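PDB 3EZY: Myo-inositol 2-dehydrogenase from Thermotoga maritima, which catalyses the NAD(+)-dependent oxidation of myo-inositol to 2-keto-myo-inositol (scyllo-inosose), probably as a step in myo-inositol degradation. Local coordinates for residues Val49-Lys54 with Ile60-Val65; Asp179-Ile184 with Val215-Lys220; Lys134-Asn139 with Gly248-Asp253. All blocks are in the same frame, centred on the assembly; numbering follows the deposited sequence.

Contact 1 of 3, residues Val49-Lys54 with Ile60-Val65; sequences VEKAYK and IEDPNV
At the outer edge of the parallel Rossmann sheet in the NAD-binding domain, Y53 on strand 51-53 reaches D62, the first residue past helix 56-61. This is part of a right-handed beta-alpha-beta crossover, in which strand 51-53 leads through that helix to strand 67-70, and the turn after the helix is fastened back to the strand just left. Y53 OH donates a hydrogen bond to D62 OD2, the two atoms modelled 2.4 Å apart, shorter than such a bond normally is, so the exact length is doubtful. The carboxylate oxygen lies at the edge of the phenol ring and in its plane, while ring and carboxylate planes stand 79° apart. Tyrosine suits the place because a rigid ring carries its hydroxyl across a gap between backbones whose nearest CA atoms, those of K51 and D62, are 9.5 Å apart. The Y53 side chain also touches E58 and L59 of the helix. D62 sends CG anti to its own nitrogen (chi1 -170°), a setting that presents one oxygen to the strand and keeps the other for its own turn. That second oxygen makes an Asx turn, and V65 N bonds to D62 O in the type I beta turn from D62 to V65. K89 NZ also binds the D62 carbonyl oxygen. K51, its chain bent at chi2 and chi3, passes obliquely across D62, with CG 4.0 Å from D62 OD2; its ammonium is farther off and could favour the charged carboxylate only weakly. Replacing D62 with alanine would probably leave the Y53 hydroxyl without its acceptor and the amide of N64 without the bond that shapes the turn. In the Asx turn, N64 N meets D62 OD1 on its anti side at 2.8 Å, 23° out of the carboxylate plane.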
loop_
_atom_site.group_PDB
_atom_site.type_symbol
_atom_site.label_atom_id
_atom_site.label_comp_id
_atom_site.label_asym_id
_atom_site.label_seq_id
_atom_site.Cartn_x
_atom_site.Cartn_y
_atom_site.Cartn_z
ATOM N N VAL A 49 20.143 -33.445 -24.170
ATOM C CA VAL A 49 19.104 -33.640 -25.183
ATOM C C VAL A 49 19.524 -34.763 -26.125
ATOM O O VAL A 49 20.658 -34.801 -26.557
ATOM C CB VAL A 49 18.865 -32.349 -26.024
ATOM C CG1 VAL A 49 17.639 -32.498 -26.882
ATOM C CG2 VAL A 49 18.743 -31.144 -25.117
ATOM N N GLU A 50 18.601 -35.644 -26.465
ATOM C CA GLU A 50 18.874 -36.727 -27.421
ATOM C C GLU A 50 19.402 -36.313 -28.796
ATOM O O GLU A 50 20.389 -36.879 -29.272
ATOM C CB GLU A 50 17.623 -37.566 -27.636
ATOM C CG GLU A 50 17.676 -38.855 -26.887
ATOM C CD GLU A 50 16.735 -38.902 -25.714
ATOM O OE1 GLU A 50 16.777 -39.921 -25.008
ATOM O OE2 GLU A 50 15.952 -37.950 -25.501
ATOM N N LYS A 51 18.712 -35.373 -29.449
ATOM C CA LYS A 51 19.042 -34.987 -30.814
ATOM C C LYS A 51 19.280 -33.476 -30.929
ATOM O O LYS A 51 18.528 -32.660 -30.380
ATOM C CB LYS A 51 17.890 -35.373 -31.746
ATOM C CG LYS A 51 17.630 -36.867 -31.802
ATOM C CD LYS A 51 18.821 -37.628 -32.439
ATOM C CE LYS A 51 19.413 -36.853 -33.622
ATOM N NZ LYS A 51 20.490 -37.594 -34.350
ATOM N N ALA A 52 20.301 -33.092 -31.666
ATOM C CA ALA A 52 20.513 -31.688 -31.924
ATOM C C ALA A 52 20.648 -31.560 -33.418
ATOM O O ALA A 52 21.450 -32.256 -34.017
ATOM C CB ALA A 52 21.786 -31.209 -31.213
ATOM N N TYR A 53 19.879 -30.672 -34.030
ATOM C CA TYR A 53 19.877 -30.534 -35.484
ATOM C C TYR A 53 20.251 -29.137 -35.938
ATOM O O TYR A 53 19.635 -28.155 -35.506
ATOM C CB TYR A 53 18.468 -30.835 -36.024
ATOM C CG TYR A 53 17.999 -32.256 -35.850
ATOM C CD1 TYR A 53 18.521 -33.288 -36.652
ATOM C CD2 TYR A 53 17.005 -32.570 -34.948
ATOM C CE1 TYR A 53 18.073 -34.598 -36.522
ATOM C CE2 TYR A 53 16.554 -33.876 -34.799
ATOM C CZ TYR A 53 17.097 -34.888 -35.597
ATOM O OH TYR A 53 16.650 -36.191 -35.476
ATOM N N LYS A 54 21.213 -29.039 -36.851
ATOM C CA LYS A 54 21.542 -27.761 -37.483
ATOM C C LYS A 54 20.423 -27.280 -38.388
ATOM O O LYS A 54 20.112 -26.093 -38.440
ATOM C CB LYS A 54 22.829 -27.866 -38.316
ATOM C CG LYS A 54 24.081 -27.851 -37.502
ATOM C CD LYS A 54 25.322 -27.937 -38.417
ATOM C CE LYS A 54 25.108 -27.098 -39.697
ATOM N NZ LYS A 54 26.411 -26.479 -40.151
ATOM N N ILE A 60 11.816 -31.106 -37.527
ATOM C CA ILE A 60 10.394 -31.253 -37.796
ATOM C C ILE A 60 10.024 -32.628 -38.378
ATOM O O ILE A 60 8.963 -33.171 -38.070
ATOM C CB ILE A 60 9.938 -30.125 -38.742
ATOM C CG1 ILE A 60 9.962 -28.791 -37.973
ATOM C CG2 ILE A 60 8.581 -30.456 -39.381
ATOM C CD1 ILE A 60 10.065 -27.580 -38.850
ATOM N N GLU A 61 10.891 -33.183 -39.221
ATOM C CA GLU A 61 10.614 -34.479 -39.895
ATOM C C GLU A 61 10.987 -35.688 -39.027
ATOM O O GLU A 61 10.575 -36.813 -39.301
ATOM C CB GLU A 61 11.303 -34.513 -41.276
ATOM C CG GLU A 61 10.705 -33.505 -42.290
ATOM C CD GLU A 61 11.681 -33.110 -43.400
ATOM O OE1 GLU A 61 12.562 -33.923 -43.749
ATOM O OE2 GLU A 61 11.575 -31.989 -43.939
ATOM N N ASP A 62 11.741 -35.452 -37.951
ATOM C CA ASP A 62 12.052 -36.532 -37.010
ATOM C C ASP A 62 10.784 -37.195 -36.487
ATOM O O ASP A 62 9.957 -36.524 -35.871
ATOM C CB ASP A 62 12.847 -35.956 -35.836
ATOM C CG ASP A 62 13.435 -37.040 -34.929
ATOM O OD1 ASP A 62 12.770 -38.069 -34.683
ATOM O OD2 ASP A 62 14.573 -36.851 -34.450
ATOM N N PRO A 63 10.621 -38.531 -36.704
ATOM C CA PRO A 63 9.355 -39.144 -36.343
ATOM C C PRO A 63 9.135 -39.240 -34.873
ATOM O O PRO A 63 8.027 -39.483 -34.463
ATOM C CB PRO A 63 9.451 -40.560 -36.948
ATOM C CG PRO A 63 10.920 -40.785 -37.125
ATOM C CD PRO A 63 11.431 -39.442 -37.535
ATOM N N ASN A 64 10.169 -39.056 -34.066
ATOM C CA ASN A 64 10.003 -39.153 -32.639
ATOM C C ASN A 64 9.405 -37.838 -32.107
ATOM O O ASN A 64 8.877 -37.797 -31.007
ATOM C CB ASN A 64 11.371 -39.411 -31.968
ATOM C CG ASN A 64 11.884 -40.822 -32.203
ATOM O OD1 ASN A 64 11.121 -41.764 -32.107
ATOM N ND2 ASN A 64 13.167 -40.965 -32.496
ATOM N N VAL A 65 9.527 -36.769 -32.884
ATOM C CA VAL A 65 9.042 -35.434 -32.444
ATOM C C VAL A 65 7.521 -35.277 -32.587
ATOM O O VAL A 65 7.003 -35.330 -33.675
ATOM C CB VAL A 65 9.752 -34.296 -33.230
ATOM C CG1 VAL A 65 9.094 -32.908 -32.930
ATOM C CG2 VAL A 65 11.259 -34.263 -32.914
#

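Contact 2 of 3, residues Asp179-Ile184 with Val215-Lys220; sequences DMARYI and VVLRFK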
loop_
_atom_site.group_PDB
_atom_site.type_symbol
_atom_site.label_atom_id
_atom_site.label_comp_id
_atom_site.label_asym_id
_atom_site.label_seq_id
_atom_site.Cartn_x
_atom_site.Cartn_y
_atom_site.Cartn_z
ATOM N N ASP A 179 -3.430 -7.963 -27.767
ATOM C CA ASP A 179 -3.939 -9.276 -27.417
ATOM C C ASP A 179 -4.538 -9.216 -26.000
ATOM O O ASP A 179 -5.637 -9.755 -25.740
ATOM C CB ASP A 179 -2.831 -10.351 -27.474
ATOM C CG ASP A 179 -3.350 -11.727 -27.063
ATOM O OD1 ASP A 179 -4.147 -12.333 -27.850
ATOM O OD2 ASP A 179 -3.053 -12.164 -25.910
ATOM N N MET A 180 -3.829 -8.555 -25.082
ATOM C CA MET A 180 -4.318 -8.503 -23.697
ATOM C C MET A 180 -5.703 -7.819 -23.635
ATOM O O MET A 180 -6.641 -8.254 -22.892
ATOM C CB MET A 180 -3.304 -7.781 -22.807
ATOM C CG MET A 180 -3.567 -7.893 -21.292
ATOM S SD MET A 180 -3.741 -9.517 -20.488
ATOM C CE MET A 180 -2.381 -10.337 -21.332
ATOM N N ALA A 181 -5.825 -6.751 -24.410
ATOM C CA ALA A 181 -7.084 -6.041 -24.512
ATOM C C ALA A 181 -8.247 -6.933 -24.890
ATOM O O ALA A 181 -9.309 -6.854 -24.272
ATOM C CB ALA A 181 -6.957 -4.845 -25.513
ATOM N N ARG A 182 -8.076 -7.735 -25.947
ATOM C CA ARG A 182 -9.109 -8.635 -26.424
ATOM C C ARG A 182 -9.370 -9.702 -25.366
ATOM O O ARG A 182 -10.509 -10.027 -25.088
ATOM C CB ARG A 182 -8.673 -9.336 -27.724
ATOM C CG ARG A 182 -8.523 -8.351 -28.896
ATOM C CD ARG A 182 -8.124 -9.084 -30.196
ATOM N NE ARG A 182 -9.131 -10.053 -30.612
ATOM C CZ ARG A 182 -8.989 -11.375 -30.593
ATOM N NH1 ARG A 182 -7.864 -11.934 -30.156
ATOM N NH2 ARG A 182 -10.002 -12.148 -31.012
ATOM N N TYR A 183 -8.303 -10.247 -24.795
ATOM C CA TYR A 183 -8.424 -11.303 -23.802
ATOM C C TYR A 183 -9.146 -10.825 -22.540
ATOM O O TYR A 183 -10.015 -11.529 -22.008
ATOM C CB TYR A 183 -7.032 -11.715 -23.432
ATOM C CG TYR A 183 -6.876 -12.719 -22.336
ATOM C CD1 TYR A 183 -7.396 -14.025 -22.442
ATOM C CD2 TYR A 183 -6.099 -12.400 -21.225
ATOM C CE1 TYR A 183 -7.183 -14.949 -21.426
ATOM C CE2 TYR A 183 -5.889 -13.299 -20.232
ATOM C CZ TYR A 183 -6.427 -14.553 -20.328
ATOM O OH TYR A 183 -6.167 -15.401 -19.296
ATOM N N ILE A 184 -8.793 -9.631 -22.069
ATOM C CA ILE A 184 -9.410 -9.102 -20.846
ATOM C C ILE A 184 -10.864 -8.669 -21.093
ATOM O O ILE A 184 -11.733 -8.929 -20.276
ATOM C CB ILE A 184 -8.657 -7.873 -20.287
ATOM C CG1 ILE A 184 -7.187 -8.201 -19.922
ATOM C CG2 ILE A 184 -9.450 -7.198 -19.112
ATOM C CD1 ILE A 184 -6.984 -9.220 -18.874
ATOM N N VAL A 215 -2.235 4.486 -27.519
ATOM C CA VAL A 215 -3.186 3.932 -28.467
ATOM C C VAL A 215 -4.578 3.871 -27.825
ATOM O O VAL A 215 -4.746 3.325 -26.732
ATOM C CB VAL A 215 -2.799 2.494 -28.903
ATOM C CG1 VAL A 215 -3.911 1.881 -29.746
ATOM C CG2 VAL A 215 -1.490 2.476 -29.679
ATOM N N VAL A 216 -5.563 4.464 -28.470
ATOM C CA VAL A 216 -6.925 4.428 -27.990
ATOM C C VAL A 216 -7.677 3.364 -28.756
ATOM O O VAL A 216 -7.552 3.270 -29.977
ATOM C CB VAL A 216 -7.659 5.767 -28.257
ATOM C CG1 VAL A 216 -9.139 5.675 -27.790
ATOM C CG2 VAL A 216 -6.939 6.899 -27.581
ATOM N N LEU A 217 -8.479 2.579 -28.038
ATOM C CA LEU A 217 -9.253 1.486 -28.604
ATOM C C LEU A 217 -10.729 1.785 -28.367
ATOM O O LEU A 217 -11.107 2.173 -27.272
ATOM C CB LEU A 217 -8.941 0.168 -27.893
ATOM C CG LEU A 217 -7.464 -0.172 -27.673
ATOM C CD1 LEU A 217 -7.364 -1.460 -26.808
ATOM C CD2 LEU A 217 -6.765 -0.371 -29.021
ATOM N N ARG A 218 -11.551 1.613 -29.400
ATOM C CA ARG A 218 -12.988 1.568 -29.236
ATOM C C ARG A 218 -13.465 0.133 -29.495
ATOM O O ARG A 218 -13.301 -0.442 -30.618
ATOM C CB ARG A 218 -13.689 2.550 -30.175
ATOM C CG ARG A 218 -15.167 2.254 -30.310
ATOM C CD ARG A 218 -15.887 3.285 -31.171
ATOM N NE ARG A 218 -16.002 4.566 -30.491
ATOM C CZ ARG A 218 -16.995 4.888 -29.665
ATOM N NH1 ARG A 218 -17.973 4.018 -29.413
ATOM N NH2 ARG A 218 -17.003 6.077 -29.087
ATOM N N PHE A 219 -14.061 -0.447 -28.472
ATOM C CA PHE A 219 -14.587 -1.802 -28.569
ATOM C C PHE A 219 -16.019 -1.836 -29.100
ATOM O O PHE A 219 -16.765 -0.850 -29.046
ATOM C CB PHE A 219 -14.574 -2.461 -27.204
ATOM C CG PHE A 219 -13.200 -2.655 -26.633
ATOM C CD1 PHE A 219 -12.507 -3.853 -26.854
ATOM C CD2 PHE A 219 -12.598 -1.630 -25.873
ATOM C CE1 PHE A 219 -11.250 -4.061 -26.293
ATOM C CE2 PHE A 219 -11.345 -1.807 -25.322
ATOM C CZ PHE A 219 -10.652 -3.012 -25.529
ATOM N N LYS A 220 -16.407 -3.009 -29.581
ATOM C CA LYS A 220 -17.745 -3.239 -30.127
ATOM C C LYS A 220 -18.867 -2.705 -29.230
ATOM O O LYS A 220 -19.797 -2.094 -29.724
ATOM C CB LYS A 220 -17.909 -4.740 -30.360
ATOM C CG LYS A 220 -19.249 -5.192 -30.867
ATOM C CD LYS A 220 -19.186 -6.718 -31.102
ATOM C CE LYS A 220 -20.559 -7.376 -30.984
ATOM N NZ LYS A 220 -21.441 -6.842 -32.086
#
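A181 presses its methyl group against the strand, and two side chains of residues 215-220 receive it. The tight spot is on L217, where A181 CB stands 3.6 Å from CD1. Beside it the fit is easier: F219 adds a looser contact, CZ lying 4.1 Å from A181 CB, and CE1 comes within 4.0 Å of A181 O, which approaches the ring obliquely. L217 and F219 are alternate residues of one strand and so project from the same side of the sheet. Both turn CG anti to the carbonyl carbon (chi1 -47° and -64°), which carries branch and ring out toward the helix. A small residue suits the helix here, since the CA atoms of A181 and L217 are only 8.8 Å apart and a methyl is enough to bridge the two apolar groups. The contact is helix-on-sheet packing within the alpha+beta C-terminal domain of the Gfo/Idh/MocA family, helix 174-185 lying on the face of the mixed sheet at strand 212-219. No hydrogen bond crosses between the segments, so van der Waals contact alone joins them. Away from this buried patch the character changes. R182, next along the helix and partly exposed, points its CB away from the strand and forms salt bridges with E188 and D308. Across the sheet, R218 faces the second subunit, where its NE pairs with D195 of that chain, and V216 packs on V216 of the same neighbour. Beyond F219 the strand gives way to K220, an exposed lysine whose side chain touches E187 and E190.

Contact 3 of 3, residues Lys134-Asn139 with Gly248-Asp253; sequences KEAVEN and GRIFAD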
loop_
_atom_site.group_PDB
_atom_site.type_symbol
_atom_site.label_atom_id
_atom_site.label_comp_id
_atom_site.label_asym_id
_atom_site.label_seq_id
_atom_site.Cartn_x
_atom_site.Cartn_y
_atom_site.Cartn_z
ATOM N N LYS A 134 -8.369 -11.100 -15.475
ATOM C CA LYS A 134 -9.261 -11.531 -16.569
ATOM C C LYS A 134 -10.445 -12.365 -16.043
ATOM O O LYS A 134 -11.592 -12.140 -16.458
ATOM C CB LYS A 134 -8.477 -12.305 -17.641
ATOM C CG LYS A 134 -9.298 -12.735 -18.892
ATOM C CD LYS A 134 -9.849 -14.136 -18.659
ATOM C CE LYS A 134 -10.603 -14.690 -19.882
ATOM N NZ LYS A 134 -11.472 -13.660 -20.544
ATOM N N GLU A 135 -10.172 -13.315 -15.149
ATOM C CA GLU A 135 -11.230 -14.150 -14.539
ATOM C C GLU A 135 -12.206 -13.330 -13.726
ATOM O O GLU A 135 -13.431 -13.466 -13.885
ATOM C CB GLU A 135 -10.602 -15.242 -13.677
ATOM C CG GLU A 135 -9.991 -16.326 -14.574
ATOM C CD GLU A 135 -9.045 -17.266 -13.862
ATOM O OE1 GLU A 135 -8.653 -17.009 -12.709
ATOM O OE2 GLU A 135 -8.668 -18.274 -14.489
ATOM N N ALA A 136 -11.688 -12.444 -12.871
ATOM C CA ALA A 136 -12.602 -11.557 -12.172
ATOM C C ALA A 136 -13.498 -10.737 -13.116
ATOM O O ALA A 136 -14.679 -10.623 -12.875
ATOM C CB ALA A 136 -11.910 -10.665 -11.168
ATOM N N VAL A 137 -12.958 -10.164 -14.169
ATOM C CA VAL A 137 -13.785 -9.389 -15.105
ATOM C C VAL A 137 -14.870 -10.282 -15.734
ATOM O O VAL A 137 -16.059 -9.921 -15.824
ATOM C CB VAL A 137 -12.886 -8.742 -16.204
ATOM C CG1 VAL A 137 -13.718 -8.196 -17.343
ATOM C CG2 VAL A 137 -12.060 -7.600 -15.585
ATOM N N GLU A 138 -14.437 -11.459 -16.154
ATOM C CA GLU A 138 -15.277 -12.429 -16.814
ATOM C C GLU A 138 -16.412 -12.850 -15.902
ATOM O O GLU A 138 -17.538 -12.991 -16.347
ATOM C CB GLU A 138 -14.394 -13.642 -17.181
ATOM C CG GLU A 138 -15.138 -14.814 -17.728
ATOM C CD GLU A 138 -14.223 -15.783 -18.460
ATOM O OE1 GLU A 138 -13.103 -16.071 -17.973
ATOM O OE2 GLU A 138 -14.651 -16.265 -19.526
ATOM N N ASN A 139 -16.109 -13.038 -14.620
ATOM C CA ASN A 139 -17.107 -13.320 -13.582
ATOM C C ASN A 139 -18.178 -12.279 -13.256
ATOM O O ASN A 139 -19.089 -12.582 -12.485
ATOM C CB ASN A 139 -16.389 -13.638 -12.269
ATOM C CG ASN A 139 -15.743 -14.977 -12.318
ATOM O OD1 ASN A 139 -16.088 -15.787 -13.186
ATOM N ND2 ASN A 139 -14.782 -15.225 -11.442
ATOM N N GLY A 248 -17.496 -1.271 -10.422
ATOM C CA GLY A 248 -16.297 -1.022 -9.662
ATOM C C GLY A 248 -15.039 -0.977 -10.532
ATOM O O GLY A 248 -15.107 -0.827 -11.761
ATOM N N ARG A 249 -13.902 -1.150 -9.885
ATOM C CA ARG A 249 -12.648 -1.063 -10.603
ATOM C C ARG A 249 -11.748 -2.217 -10.214
ATOM O O ARG A 249 -11.764 -2.682 -9.068
ATOM C CB ARG A 249 -11.959 0.272 -10.279
ATOM C CG ARG A 249 -10.621 0.527 -11.034
ATOM C CD ARG A 249 -9.879 1.747 -10.381
ATOM N NE ARG A 249 -9.144 1.259 -9.207
ATOM C CZ ARG A 249 -8.637 2.027 -8.249
ATOM N NH1 ARG A 249 -8.800 3.361 -8.279
ATOM N NH2 ARG A 249 -7.993 1.446 -7.239
ATOM N N ILE A 250 -10.937 -2.685 -11.147
ATOM C CA ILE A 250 -10.014 -3.762 -10.812
ATOM C C ILE A 250 -8.633 -3.451 -11.396
ATOM O O ILE A 250 -8.533 -2.919 -12.478
ATOM C CB ILE A 250 -10.516 -5.149 -11.244
ATOM C CG1 ILE A 250 -9.638 -6.249 -10.589
ATOM C CG2 ILE A 250 -10.597 -5.278 -12.770
ATOM C CD1 ILE A 250 -10.293 -7.607 -10.528
ATOM N N PHE A 251 -7.569 -3.823 -10.692
ATOM C CA PHE A 251 -6.241 -3.355 -11.105
ATOM C C PHE A 251 -5.257 -4.480 -10.814
ATOM O O PHE A 251 -5.428 -5.190 -9.818
ATOM C CB PHE A 251 -5.971 -2.097 -10.258
ATOM C CG PHE A 251 -4.545 -1.757 -10.062
ATOM C CD1 PHE A 251 -3.820 -1.156 -11.092
ATOM C CD2 PHE A 251 -3.944 -1.958 -8.843
ATOM C CE1 PHE A 251 -2.500 -0.774 -10.924
ATOM C CE2 PHE A 251 -2.608 -1.581 -8.650
ATOM C CZ PHE A 251 -1.889 -0.975 -9.707
ATOM N N ALA A 252 -4.264 -4.689 -11.687
ATOM C CA ALA A 252 -3.168 -5.633 -11.376
ATOM C C ALA A 252 -1.875 -4.785 -11.370
ATOM O O ALA A 252 -1.586 -4.105 -12.353
ATOM C CB ALA A 252 -3.104 -6.750 -12.436
ATOM N N ASP A 253 -1.131 -4.808 -10.260
ATOM C CA ASP A 253 0.097 -4.031 -10.115
ATOM C C ASP A 253 1.353 -4.841 -10.534
ATOM O O ASP A 253 1.307 -6.064 -10.791
ATOM C CB ASP A 253 0.202 -3.500 -8.665
ATOM C CG ASP A 253 1.165 -2.285 -8.519
ATOM O OD1 ASP A 253 1.630 -1.704 -9.528
ATOM O OD2 ASP A 253 1.438 -1.899 -7.359
#
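I250 meets the helix with two of its branches, each turned to a different residue. The longer branch runs out to A136, where CD1 closes to 3.5 Å from A136 CB; the shorter one, CG2, lies 3.9 Å from V137 CG2. Both ends of this fork are explained by the first torsion. With CG1 anti to the backbone N (chi1 -168°), the ethyl arm extends from the strand toward the helix, and CG2 is left between the nitrogen and the carbonyl carbon, on the side where V137 stands. The two helix residues offer themselves differently. A136 points its methyl at the strand and takes the end of the isoleucine arm head-on, so a small side chain fits. V137 is set across the approach, its side chain running at an oblique angle to that of I250, and only the CG2 methyl makes the touch. Beta-branched isoleucine suits both tasks, as it is at home in an extended strand and carries methyls at two heights above it. L133 and I142 add further apolar cover to I250, whose side chain also lies about 4 Å from a bound MPD molecule, probably from the crystallisation liquor. The backbone around I250 is busy on both edges: one side pairs with strand 238-245, the other with an antiparallel strand of the third subunit. On that same neighbour, V260 packs against I250 and A252. Helix 128-138 thus covers the end strand of the mixed sheet, helix-on-sheet packing of the kind found in the C-terminal domain of the Gfo/Idh/MocA family, where an open sheet carries helices on one face.

In the fold
Contact 1 belongs to the NAD-binding Rossmann domain and comes first along the chain, closing before the others open; its centre is 39 Å from that of contact 2 and 43 Å from that of contact 3, on the opposite side of the chain's centre. Contacts 2 and 3 share the C-terminal domain, with centres 15 Å apart, and contact 2 is nested in the loop that contact 3 closes. Their helices, 174-185 and 128-138, lie on one mixed sheet and touch each other, Y183 O standing 3.0 Å from K134 NZ. Both contacts also reach the second subunit through their strands, so this sheet serves both helix packing and tetramer assembly.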